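Local coordinates for protein monosaccharide-transporting ATPase (Actinobacillus succinogenes, PDB 5DTE) that binds D-allose in the cleft between its two lobes and probably serves as the periplasmic sugar-binding component of an ABC transporter, at residues A[36-41]-A[248-253]; A[137-142]-A[171-176]; A[146-151]-A[263-268]; A[269-274]-A[299-304]. All blocks are in the same frame, centred on the assembly; numbering follows the deposited sequence.

Contact 1: residues A[36-41]-A[248-253]. With ALL (beta-D-allopyranose), chain E.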
# COMPACT_ATOMS: atom_id res chain seq x y z
N LEU A 36 5.75 -11.16 0.75
CA LEU A 36 4.93 -11.78 -0.28
C LEU A 36 3.72 -12.45 0.38
O LEU A 36 2.86 -13.00 -0.32
CB LEU A 36 5.72 -12.80 -1.09
CG LEU A 36 6.46 -12.37 -2.36
CD1 LEU A 36 7.07 -13.60 -3.00
CD2 LEU A 36 5.53 -11.65 -3.34
N SER A 37 3.69 -12.41 1.72
CA SER A 37 2.59 -12.93 2.53
C SER A 37 1.27 -12.23 2.20
O SER A 37 0.21 -12.84 2.29
CB SER A 37 2.90 -12.76 4.02
OG SER A 37 4.08 -13.46 4.39
N ASN A 38 1.35 -10.96 1.84
CA ASN A 38 0.19 -10.19 1.40
C ASN A 38 -0.24 -10.61 -0.00
O ASN A 38 0.58 -10.95 -0.84
CB ASN A 38 0.50 -8.68 1.43
CG ASN A 38 -0.76 -7.82 1.46
OD1 ASN A 38 -1.87 -8.29 1.20
ND2 ASN A 38 -0.59 -6.55 1.80
N GLU A 39 -1.54 -10.58 -0.27
CA GLU A 39 -2.03 -10.91 -1.60
C GLU A 39 -1.68 -9.78 -2.57
O GLU A 39 -1.34 -10.02 -3.73
CB GLU A 39 -3.53 -11.16 -1.58
CG GLU A 39 -4.24 -11.07 -2.93
CD GLU A 39 -3.78 -12.10 -3.93
OE1 GLU A 39 -3.51 -13.25 -3.53
OE2 GLU A 39 -3.69 -11.75 -5.14
N TYR A 40 -1.74 -8.55 -2.07
CA TYR A 40 -1.38 -7.37 -2.85
C TYR A 40 0.01 -7.48 -3.52
O TYR A 40 0.17 -7.16 -4.70
CB TYR A 40 -1.47 -6.12 -1.96
CG TYR A 40 -1.04 -4.86 -2.65
CD1 TYR A 40 -1.87 -4.23 -3.56
CD2 TYR A 40 0.21 -4.31 -2.41
CE1 TYR A 40 -1.46 -3.08 -4.21
CE2 TYR A 40 0.63 -3.16 -3.05
CZ TYR A 40 -0.22 -2.55 -3.95
OH TYR A 40 0.19 -1.41 -4.59
N PHE A 41 1.01 -7.94 -2.78
CA PHE A 41 2.36 -8.03 -3.34
C PHE A 41 2.52 -9.24 -4.25
O PHE A 41 3.25 -9.20 -5.24
CB PHE A 41 3.40 -8.03 -2.23
CG PHE A 41 3.66 -6.67 -1.66
CD1 PHE A 41 4.23 -5.68 -2.44
CD2 PHE A 41 3.30 -6.36 -0.35
CE1 PHE A 41 4.47 -4.40 -1.93
CE2 PHE A 41 3.53 -5.09 0.17
CZ PHE A 41 4.12 -4.11 -0.62
N GLY A 248 -11.83 -0.59 2.33
CA GLY A 248 -10.47 -1.11 2.34
C GLY A 248 -9.57 -0.39 1.37
O GLY A 248 -9.94 0.64 0.81
N TYR A 249 -8.38 -0.94 1.15
CA TYR A 249 -7.35 -0.25 0.36
C TYR A 249 -6.34 -1.23 -0.21
O TYR A 249 -5.68 -1.90 0.56
CB TYR A 249 -6.62 0.77 1.22
CG TYR A 249 -5.86 1.81 0.45
CD1 TYR A 249 -6.34 3.12 0.36
CD2 TYR A 249 -4.67 1.50 -0.20
CE1 TYR A 249 -5.65 4.10 -0.35
CE2 TYR A 249 -3.97 2.47 -0.93
CZ TYR A 249 -4.46 3.77 -0.99
OH TYR A 249 -3.78 4.74 -1.69
N ASP A 250 -6.29 -1.30 -1.55
CA ASP A 250 -5.29 -2.00 -2.39
C ASP A 250 -5.95 -2.53 -3.67
O ASP A 250 -5.35 -2.51 -4.76
CB ASP A 250 -4.60 -3.18 -1.67
CG ASP A 250 -3.48 -2.74 -0.74
OD1 ASP A 250 -3.17 -1.53 -0.71
OD2 ASP A 250 -2.94 -3.59 -0.02
N GLY A 251 -7.17 -3.03 -3.53
CA GLY A 251 -7.90 -3.60 -4.64
C GLY A 251 -7.63 -5.05 -4.98
O GLY A 251 -7.75 -5.45 -6.14
N ILE A 252 -7.26 -5.86 -3.98
CA ILE A 252 -6.97 -7.28 -4.22
C ILE A 252 -8.25 -7.96 -4.72
O ILE A 252 -9.35 -7.45 -4.48
CB ILE A 252 -6.39 -8.01 -2.94
CG1 ILE A 252 -7.38 -8.06 -1.78
CG2 ILE A 252 -5.11 -7.35 -2.44
CD1 ILE A 252 -6.77 -8.59 -0.51
N PRO A 253 -8.11 -9.07 -5.46
CA PRO A 253 -9.26 -9.82 -5.98
C PRO A 253 -10.38 -10.07 -4.97
O PRO A 253 -11.53 -9.73 -5.25
CB PRO A 253 -8.63 -11.15 -6.43
CG PRO A 253 -7.13 -10.98 -6.31
CD PRO A 253 -6.86 -9.53 -6.06
C1 ALL E . 1.57 -0.89 1.93
C2 ALL E . 1.07 -1.13 0.52
C3 ALL E . -0.08 -2.07 0.48
C4 ALL E . 0.15 -3.29 1.31
C5 ALL E . 0.46 -2.85 2.73
C6 ALL E . 0.51 -3.97 3.71
O1 ALL E . 2.77 -0.22 1.93
O2 ALL E . 0.63 0.14 -0.01
O3 ALL E . -1.26 -1.38 1.01
O4 ALL E . -1.02 -4.13 1.28
O5 ALL E . 1.74 -2.17 2.69
O6 ALL E . 1.69 -4.73 3.49
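The backbones approach most closely at Tyr40 and Ile252, whose CA atoms lie 5.8 Å apart where the first turn of helix 39-54 faces the loop between strand 245-247 and helix 253-261. In this type I periplasmic binding protein fold the two segments belong to different lobes, so their meeting spans the sugar cleft. Tyr40 carries much of it. With CG anti to the backbone N (chi1 176°), its ring reaches over to Asp250, whose CG sits 3.5 Å above one ring face, offset toward the rim, with carboxylate and ring planes only 28° apart. This stacking suits an aromatic residue: it gives the flat acid a wall to lie on while its oxygens turn to the sugar. Nearer the helix start, Ile252 offers branched apolar bulk, its CG2 resting 3.6 Å from Tyr40 N, and the aliphatic part of Glu39 adds to the same patch, CG to Ile252 CB being 3.7 Å. Asn38 is the N-cap, and its OD1 receives a weak bond from Tyr40 N. Asp250 faces two neighbouring hydroxyls of the allose: its OD2 is modelled doubtfully close to O4, whereas Asp250 OD1 accepts from allose O3 at 2.6 Å.

Contact 2: residues A[137-142]-A[171-176]. With ALL (beta-D-allopyranose), chain E.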
# COMPACT_ATOMS: atom_id res chain seq x y z
N ASP A 137 -0.50 8.63 -4.14
CA ASP A 137 -0.78 9.51 -3.01
C ASP A 137 -1.66 8.73 -2.05
O ASP A 137 -2.85 8.55 -2.30
CB ASP A 137 -1.47 10.79 -3.49
CG ASP A 137 -1.19 11.98 -2.58
OD1 ASP A 137 -1.18 11.79 -1.35
OD2 ASP A 137 -0.97 13.09 -3.10
N ASN A 138 -1.08 8.24 -0.96
CA ASN A 138 -1.86 7.43 -0.02
C ASN A 138 -2.74 8.32 0.83
O ASN A 138 -3.78 7.89 1.32
CB ASN A 138 -0.95 6.56 0.85
CG ASN A 138 -0.23 5.47 0.05
OD1 ASN A 138 -0.85 4.73 -0.71
ND2 ASN A 138 1.07 5.38 0.22
N PHE A 139 -2.35 9.58 0.97
CA PHE A 139 -3.17 10.56 1.69
C PHE A 139 -4.47 10.76 0.96
O PHE A 139 -5.56 10.63 1.53
CB PHE A 139 -2.45 11.89 1.85
CG PHE A 139 -3.26 12.96 2.53
CD1 PHE A 139 -3.21 13.10 3.91
CD2 PHE A 139 -4.03 13.85 1.78
CE1 PHE A 139 -3.94 14.11 4.54
CE2 PHE A 139 -4.75 14.86 2.40
CZ PHE A 139 -4.72 14.99 3.78
N ASN A 140 -4.32 11.10 -0.32
CA ASN A 140 -5.43 11.26 -1.23
C ASN A 140 -6.29 9.99 -1.35
O ASN A 140 -7.54 10.05 -1.33
CB ASN A 140 -4.90 11.68 -2.59
CG ASN A 140 -5.87 12.53 -3.35
OD1 ASN A 140 -6.31 12.18 -4.45
ND2 ASN A 140 -6.24 13.68 -2.76
N GLY A 141 -5.62 8.84 -1.47
CA GLY A 141 -6.29 7.56 -1.55
C GLY A 141 -7.23 7.33 -0.39
O GLY A 141 -8.38 6.93 -0.59
N GLY A 142 -6.74 7.59 0.83
CA GLY A 142 -7.55 7.50 2.04
C GLY A 142 -8.65 8.56 2.11
O GLY A 142 -9.80 8.27 2.49
N GLY A 171 0.70 3.89 5.73
CA GLY A 171 -0.38 3.68 6.68
C GLY A 171 -0.88 4.97 7.29
O GLY A 171 -2.07 5.27 7.21
N GLU A 172 0.03 5.74 7.88
CA GLU A 172 -0.27 7.04 8.48
C GLU A 172 -0.87 8.01 7.45
O GLU A 172 -1.86 8.66 7.74
CB GLU A 172 0.98 7.66 9.12
CG GLU A 172 1.75 6.74 10.12
CD GLU A 172 1.20 6.73 11.57
OE1 GLU A 172 0.34 7.57 11.90
OE2 GLU A 172 1.64 5.86 12.37
N GLN A 173 -0.29 8.07 6.25
CA GLN A 173 -0.85 8.91 5.17
C GLN A 173 -2.34 8.60 4.91
O GLN A 173 -3.16 9.52 4.83
CB GLN A 173 -0.07 8.73 3.87
CG GLN A 173 1.31 9.39 3.83
CD GLN A 173 1.27 10.87 4.16
OE1 GLN A 173 0.48 11.63 3.60
NE2 GLN A 173 2.14 11.29 5.07
N ARG A 174 -2.69 7.32 4.79
CA ARG A 174 -4.08 6.93 4.57
C ARG A 174 -4.99 7.33 5.74
O ARG A 174 -6.14 7.74 5.54
CB ARG A 174 -4.17 5.42 4.30
CG ARG A 174 -3.51 5.03 2.99
CD ARG A 174 -3.22 3.56 2.88
NE ARG A 174 -2.25 3.29 1.82
CZ ARG A 174 -1.76 2.08 1.54
NH1 ARG A 174 -2.17 1.03 2.24
NH2 ARG A 174 -0.87 1.92 0.56
N LYS A 175 -4.45 7.22 6.96
CA LYS A 175 -5.13 7.68 8.17
C LYS A 175 -5.41 9.19 8.10
O LYS A 175 -6.57 9.62 8.19
CB LYS A 175 -4.29 7.34 9.41
CG LYS A 175 -4.86 7.78 10.77
CD LYS A 175 -3.74 8.12 11.78
CE LYS A 175 -3.97 7.42 13.12
NZ LYS A 175 -5.39 7.55 13.60
N GLY A 176 -4.34 9.98 7.93
CA GLY A 176 -4.46 11.43 7.82
C GLY A 176 -5.44 11.81 6.72
O GLY A 176 -6.20 12.78 6.86
C1 ALL E . 1.57 -0.89 1.93
C2 ALL E . 1.07 -1.13 0.52
C3 ALL E . -0.08 -2.07 0.48
C4 ALL E . 0.15 -3.29 1.31
C5 ALL E . 0.46 -2.85 2.73
C6 ALL E . 0.51 -3.97 3.71
O1 ALL E . 2.77 -0.22 1.93
O2 ALL E . 0.63 0.14 -0.01
O3 ALL E . -1.26 -1.38 1.01
O4 ALL E . -1.02 -4.13 1.28
O5 ALL E . 1.74 -2.17 2.69
O6 ALL E . 1.69 -4.73 3.49
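A close helix pair in the lobe built on the four-stranded sheet brings Asn138, Phe139 and Gly142 against Gln173, Arg174 and Gly176. The short segments of helices 138-152 and 169-182 have axes 6.7 Å apart, with N-to-C directions 42° apart. Such closeness suits glycine: with no side chain in the way, Gly142 brings its CA to 3.8 Å from Arg174 O. Backbone CH groups join in, Phe139 CA pointing its hydrogen at Gln173 O. Both helix starts face the cleft of the type I periplasmic binding protein fold, and from here Arg174 reaches the sugar. Its chain is extended from CG to NE, which carries the guanidinium past Asn138 to the allose. Arg174 NH1 donates to O3 of the allose at 2.9 Å, while NH2 is modelled doubtfully close to O2. Behind this, Asn138 OD1 accepts from Arg174 NH2 at 3.1 Å and weakly from NE. It lies in the guanidinium plane, yet NH2 stands 64° out of the amide's carbonyl plane, the two flat groups being turned steeply against each other. Asn138 thus acts as a second-shell residue that helps fix the rotation of the arginine. On the outer side, Gln173 OE1 comes within 3.4 Å of Phe139 CB, and Phe139 CE1 lies 3.5 Å from Gly176 O, the ring packing on bare backbone. Asp137 caps the first helix, its OD1 taking a weak bond from Asn140 N.

Contact 3: residues A[146-151]-A[263-268]; sequences AKNLAE and KMQNTI
Asn148 and Gln265 make the firm part of this contact, joining helix 138-152 to the chain that runs into strand 267-269. Gln265 NE2 donates to Asn148 OD1 over 2.9 Å in a fairly straight bond, 166° at the hydrogen. The oxygen lies close to the plane of the glutamine amide, whereas the donor is tilted 31° from the carbonyl plane of the asparagine. Torsions at both ends make this possible: a chi1 of -172° swings the Asn148 amide off the helix toward Gln265, which bends at chi2 to turn its own amide back. Asn266 slides past Asn148 from the opposite direction, and its ND2 comes to 3.3 Å from the same OD1, with the two amides nearly perpendicular. An amide suits each end of the bond, since asparagine offers the carbonyl and glutamine the N-H; Glu145 lies beside Asn266, and Asp304 beside Asn148.

Apolar packing is much slacker. Leu149 CD1 reaches Gln265 CB only at 4.3 Å, and the leucine turns instead to Leu245 and Ser247 in the sheet. On the solvent side Lys147 and Glu151 lead their charged ends away from the strand, toward the neighbourhood of Tyr185, whose hydroxyl bonds to Glu151.

From Gln265 onward the chain runs alongside strand 245-247 and the residues after it, with backbone bonds to Val246, Gly248 and Asp250. This course is consistent with a beta-alpha-beta connection through helix 253-261, and helix 138-152 packs across it as in the layered alpha/beta lobes of periplasmic binding proteins.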
# COMPACT_ATOMS: atom_id res chain seq x y z
N ALA A 146 -12.28 7.39 2.48
CA ALA A 146 -13.10 7.73 3.63
C ALA A 146 -14.35 8.46 3.17
O ALA A 146 -15.46 8.18 3.61
CB ALA A 146 -12.32 8.58 4.62
N LYS A 147 -14.14 9.37 2.23
CA LYS A 147 -15.19 10.22 1.72
C LYS A 147 -16.33 9.40 1.15
O LYS A 147 -17.49 9.77 1.30
CB LYS A 147 -14.64 11.18 0.66
CG LYS A 147 -15.50 12.42 0.47
CD LYS A 147 -14.70 13.57 -0.13
CE LYS A 147 -15.59 14.76 -0.42
NZ LYS A 147 -16.66 14.89 0.60
N ASN A 148 -15.98 8.29 0.51
CA ASN A 148 -16.97 7.43 -0.13
C ASN A 148 -17.83 6.70 0.90
O ASN A 148 -19.05 6.58 0.74
CB ASN A 148 -16.26 6.44 -1.04
CG ASN A 148 -17.21 5.64 -1.90
OD1 ASN A 148 -17.54 4.49 -1.58
ND2 ASN A 148 -17.65 6.23 -3.02
N LEU A 149 -17.19 6.23 1.97
CA LEU A 149 -17.87 5.56 3.07
C LEU A 149 -18.69 6.54 3.92
O LEU A 149 -19.76 6.18 4.42
CB LEU A 149 -16.84 4.84 3.95
CG LEU A 149 -17.27 4.21 5.28
CD1 LEU A 149 -17.95 2.86 5.04
CD2 LEU A 149 -16.08 4.08 6.24
N ALA A 150 -18.18 7.75 4.09
CA ALA A 150 -18.90 8.80 4.81
C ALA A 150 -20.24 9.03 4.17
O ALA A 150 -21.27 9.00 4.84
CB ALA A 150 -18.11 10.09 4.84
N GLU A 151 -20.22 9.24 2.86
CA GLU A 151 -21.42 9.33 2.04
C GLU A 151 -22.30 8.07 2.13
O GLU A 151 -23.52 8.17 2.26
CB GLU A 151 -21.04 9.61 0.59
CG GLU A 151 -20.35 10.95 0.42
CD GLU A 151 -21.33 12.11 0.33
OE1 GLU A 151 -21.13 13.12 1.04
OE2 GLU A 151 -22.29 12.01 -0.48
N LYS A 263 -20.62 -6.99 0.51
CA LYS A 263 -19.99 -7.21 1.81
C LYS A 263 -19.08 -6.02 2.18
O LYS A 263 -18.86 -5.74 3.37
CB LYS A 263 -19.19 -8.51 1.81
CG LYS A 263 -20.00 -9.80 1.67
CD LYS A 263 -19.18 -11.04 2.07
CE LYS A 263 -19.96 -12.34 1.94
NZ LYS A 263 -21.20 -12.43 2.77
N MET A 264 -18.55 -5.34 1.16
CA MET A 264 -17.76 -4.12 1.33
C MET A 264 -18.34 -2.93 0.58
O MET A 264 -19.02 -3.08 -0.43
CB MET A 264 -16.33 -4.33 0.86
CG MET A 264 -15.44 -5.08 1.83
SD MET A 264 -13.75 -4.62 1.43
CE MET A 264 -12.95 -6.16 1.75
N GLN A 265 -18.06 -1.73 1.07
CA GLN A 265 -18.51 -0.51 0.43
C GLN A 265 -17.58 -0.15 -0.72
O GLN A 265 -18.02 0.04 -1.85
CB GLN A 265 -18.56 0.63 1.43
CG GLN A 265 -18.68 1.98 0.75
CD GLN A 265 -19.97 2.12 -0.02
OE1 GLN A 265 -21.01 1.55 0.36
NE2 GLN A 265 -19.93 2.89 -1.10
N ASN A 266 -16.30 -0.05 -0.41
CA ASN A 266 -15.29 0.25 -1.41
C ASN A 266 -13.92 -0.21 -0.99
O ASN A 266 -13.66 -0.47 0.18
CB ASN A 266 -15.26 1.75 -1.68
CG ASN A 266 -14.54 2.51 -0.58
OD1 ASN A 266 -13.31 2.66 -0.61
ND2 ASN A 266 -15.31 2.98 0.39
N THR A 267 -13.02 -0.30 -1.97
CA THR A 267 -11.58 -0.39 -1.74
C THR A 267 -10.96 0.53 -2.76
O THR A 267 -11.65 0.94 -3.69
CB THR A 267 -11.05 -1.82 -1.89
OG1 THR A 267 -9.74 -1.90 -1.33
CG2 THR A 267 -10.99 -2.21 -3.35
N ILE A 268 -9.69 0.88 -2.58
CA ILE A 268 -8.98 1.71 -3.57
C ILE A 268 -8.02 0.84 -4.36
O ILE A 268 -7.10 0.27 -3.78
CB ILE A 268 -8.19 2.87 -2.93
CG1 ILE A 268 -9.13 3.98 -2.42
CG2 ILE A 268 -7.19 3.46 -3.92
CD1 ILE A 268 -9.51 5.03 -3.48

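Contact 4: residues A[269-274]-A[299-304]. With ALL (beta-D-allopyranose), chain E.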
# COMPACT_ATOMS: atom_id res chain seq x y z
N ASP A 269 -8.26 0.69 -5.67
CA ASP A 269 -7.33 -0.04 -6.51
C ASP A 269 -6.12 0.85 -6.73
O ASP A 269 -6.19 1.92 -7.35
CB ASP A 269 -7.94 -0.47 -7.86
CG ASP A 269 -7.02 -1.44 -8.64
OD1 ASP A 269 -6.04 -1.95 -8.06
OD2 ASP A 269 -7.29 -1.69 -9.84
N GLN A 270 -5.00 0.37 -6.21
CA GLN A 270 -3.74 1.08 -6.20
C GLN A 270 -2.98 0.83 -7.49
O GLN A 270 -1.94 1.44 -7.73
CB GLN A 270 -2.94 0.61 -4.99
CG GLN A 270 -1.77 1.41 -4.67
CD GLN A 270 -1.06 0.88 -3.48
OE1 GLN A 270 -1.52 -0.08 -2.88
NE2 GLN A 270 0.06 1.49 -3.12
N LEU A 271 -3.52 -0.07 -8.31
CA LEU A 271 -2.90 -0.48 -9.57
C LEU A 271 -1.47 -1.00 -9.39
O LEU A 271 -0.50 -0.43 -9.93
CB LEU A 271 -2.93 0.69 -10.55
CG LEU A 271 -4.37 1.17 -10.72
CD1 LEU A 271 -4.43 2.36 -11.61
CD2 LEU A 271 -5.19 0.04 -11.30
N PRO A 272 -1.33 -2.11 -8.65
CA PRO A 272 -0.00 -2.58 -8.25
C PRO A 272 0.81 -3.12 -9.42
O PRO A 272 2.03 -3.19 -9.34
CB PRO A 272 -0.32 -3.69 -7.24
CG PRO A 272 -1.65 -4.20 -7.66
CD PRO A 272 -2.40 -3.05 -8.25
N LYS A 273 0.14 -3.50 -10.51
CA LYS A 273 0.85 -3.99 -11.69
C LYS A 273 1.38 -2.83 -12.50
O LYS A 273 2.49 -2.90 -13.00
CB LYS A 273 -0.05 -4.87 -12.55
CG LYS A 273 -0.80 -5.93 -11.76
CD LYS A 273 -0.72 -7.28 -12.43
CE LYS A 273 -1.50 -8.33 -11.67
NZ LYS A 273 -1.44 -9.64 -12.37
N LYS A 274 0.57 -1.78 -12.64
CA LYS A 274 0.97 -0.56 -13.35
C LYS A 274 2.14 0.13 -12.63
O LYS A 274 3.09 0.60 -13.27
CB LYS A 274 -0.20 0.40 -13.48
CG LYS A 274 0.13 1.71 -14.22
CD LYS A 274 -1.13 2.60 -14.38
CE LYS A 274 -0.83 4.05 -14.81
NZ LYS A 274 -0.23 4.16 -16.15
N ASP A 299 -2.65 6.87 -10.87
CA ASP A 299 -3.95 7.38 -10.44
C ASP A 299 -4.91 6.28 -10.02
O ASP A 299 -5.42 5.53 -10.85
CB ASP A 299 -4.56 8.25 -11.55
CG ASP A 299 -3.78 9.54 -11.76
OD1 ASP A 299 -3.35 10.13 -10.75
OD2 ASP A 299 -3.59 9.94 -12.93
N PRO A 300 -5.18 6.19 -8.70
CA PRO A 300 -5.97 5.11 -8.10
C PRO A 300 -7.41 5.12 -8.56
O PRO A 300 -7.90 6.15 -9.01
CB PRO A 300 -5.88 5.43 -6.60
CG PRO A 300 -5.70 6.91 -6.56
CD PRO A 300 -4.83 7.23 -7.72
N VAL A 301 -8.09 3.98 -8.45
CA VAL A 301 -9.51 3.90 -8.78
C VAL A 301 -10.28 3.66 -7.50
O VAL A 301 -9.86 2.86 -6.67
CB VAL A 301 -9.84 2.75 -9.77
CG1 VAL A 301 -11.16 3.01 -10.43
CG2 VAL A 301 -8.75 2.60 -10.81
N VAL A 302 -11.40 4.36 -7.33
CA VAL A 302 -12.37 4.08 -6.26
C VAL A 302 -13.34 2.98 -6.67
O VAL A 302 -14.20 3.20 -7.52
CB VAL A 302 -13.18 5.32 -5.87
CG1 VAL A 302 -14.16 4.96 -4.79
CG2 VAL A 302 -12.26 6.42 -5.39
N VAL A 303 -13.21 1.79 -6.07
CA VAL A 303 -13.96 0.62 -6.52
C VAL A 303 -15.17 0.31 -5.64
O VAL A 303 -15.05 -0.28 -4.56
CB VAL A 303 -13.06 -0.61 -6.59
CG1 VAL A 303 -13.86 -1.80 -7.07
CG2 VAL A 303 -11.94 -0.36 -7.52
N ASP A 304 -16.34 0.70 -6.12
CA ASP A 304 -17.59 0.45 -5.42
C ASP A 304 -18.50 -0.27 -6.39
O ASP A 304 -18.14 -0.45 -7.56
CB ASP A 304 -18.21 1.75 -4.91
CG ASP A 304 -18.40 2.80 -6.01
OD1 ASP A 304 -18.23 2.46 -7.21
OD2 ASP A 304 -18.75 3.96 -5.67
C1 ALL E . 1.57 -0.89 1.93
C2 ALL E . 1.07 -1.13 0.52
C3 ALL E . -0.08 -2.07 0.48
C4 ALL E . 0.15 -3.29 1.31
C5 ALL E . 0.46 -2.85 2.73
C6 ALL E . 0.51 -3.97 3.71
O1 ALL E . 2.77 -0.22 1.93
O2 ALL E . 0.63 0.14 -0.01
O3 ALL E . -1.26 -1.38 1.01
O4 ALL E . -1.02 -4.13 1.28
O5 ALL E . 1.74 -2.17 2.69
O6 ALL E . 1.69 -4.73 3.49
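A chi1 of -171° sets the Asp269 carboxylate beside its own carbonyl carbon and takes OD1 forward to Leu271 N. Leu271, with CG anti to its carbonyl carbon (chi1 -56°) and CD1 extended beyond, instead brings that methyl to 3.4 Å from Asp299 O. The backbones are joined by an antiparallel hydrogen-bonded pair. Asp269 N donates to Val301 O at 2.9 Å, and Val301 N returns a bond to Asp269 O at 3.0 Å. This pairing sets Asp269 CB 4.2 Å from Val301 CB and 4.0 Å from Val303 CG2. Beta-branched valines suit this short extended run, and Pro300 enters it with its CA close to Asp269 O. In the type I periplasmic binding protein fold these are two of the crossings between lobes: one chain leaves strand 267-269 for helix 272-287, and the other arrives from strand 295-297 of the six-stranded sheet. Paired here, they belong to the hinge at the base of the cleft. Asp269 also shapes the exit from its strand. Its OD1 accepts from Leu271 N, 3.2 Å away, from above the carboxylate plane, making an Asx turn, while OD2 is bonded to Tyr311 OH. The turn places Gln270 on the cleft side, where it lines the allose pocket and its backbone bonds to Asp250. Leu271 then occupies the N-cap position before Pro272, which opens the helix and packs on Tyr40.

Overall arrangement
Contact 1 is the most buried of the four, and with contacts 2 and 4 it borders the allose; contact 3 lies farther out, about 17 Å from the centre of the chain to its own centre. Contacts 2 and 3 share helix 138-152, whose beginning serves the sugar site and whose later turns pack on the chain entering strand 267-269. Tyr249 probably links contacts 1 and 2 by a hydrogen bond to Asn138. Strand 267-269 connects contact 3 with contact 4, and residues 266-270 are bonded through the backbone to Gly248 and Asp250 of contact 1. The chemistry follows position: charged groups meet sugar hydroxyls in contacts 1 and 2, neutral amides meet in contact 3, and main-chain pairing dominates the hinge at contact 4.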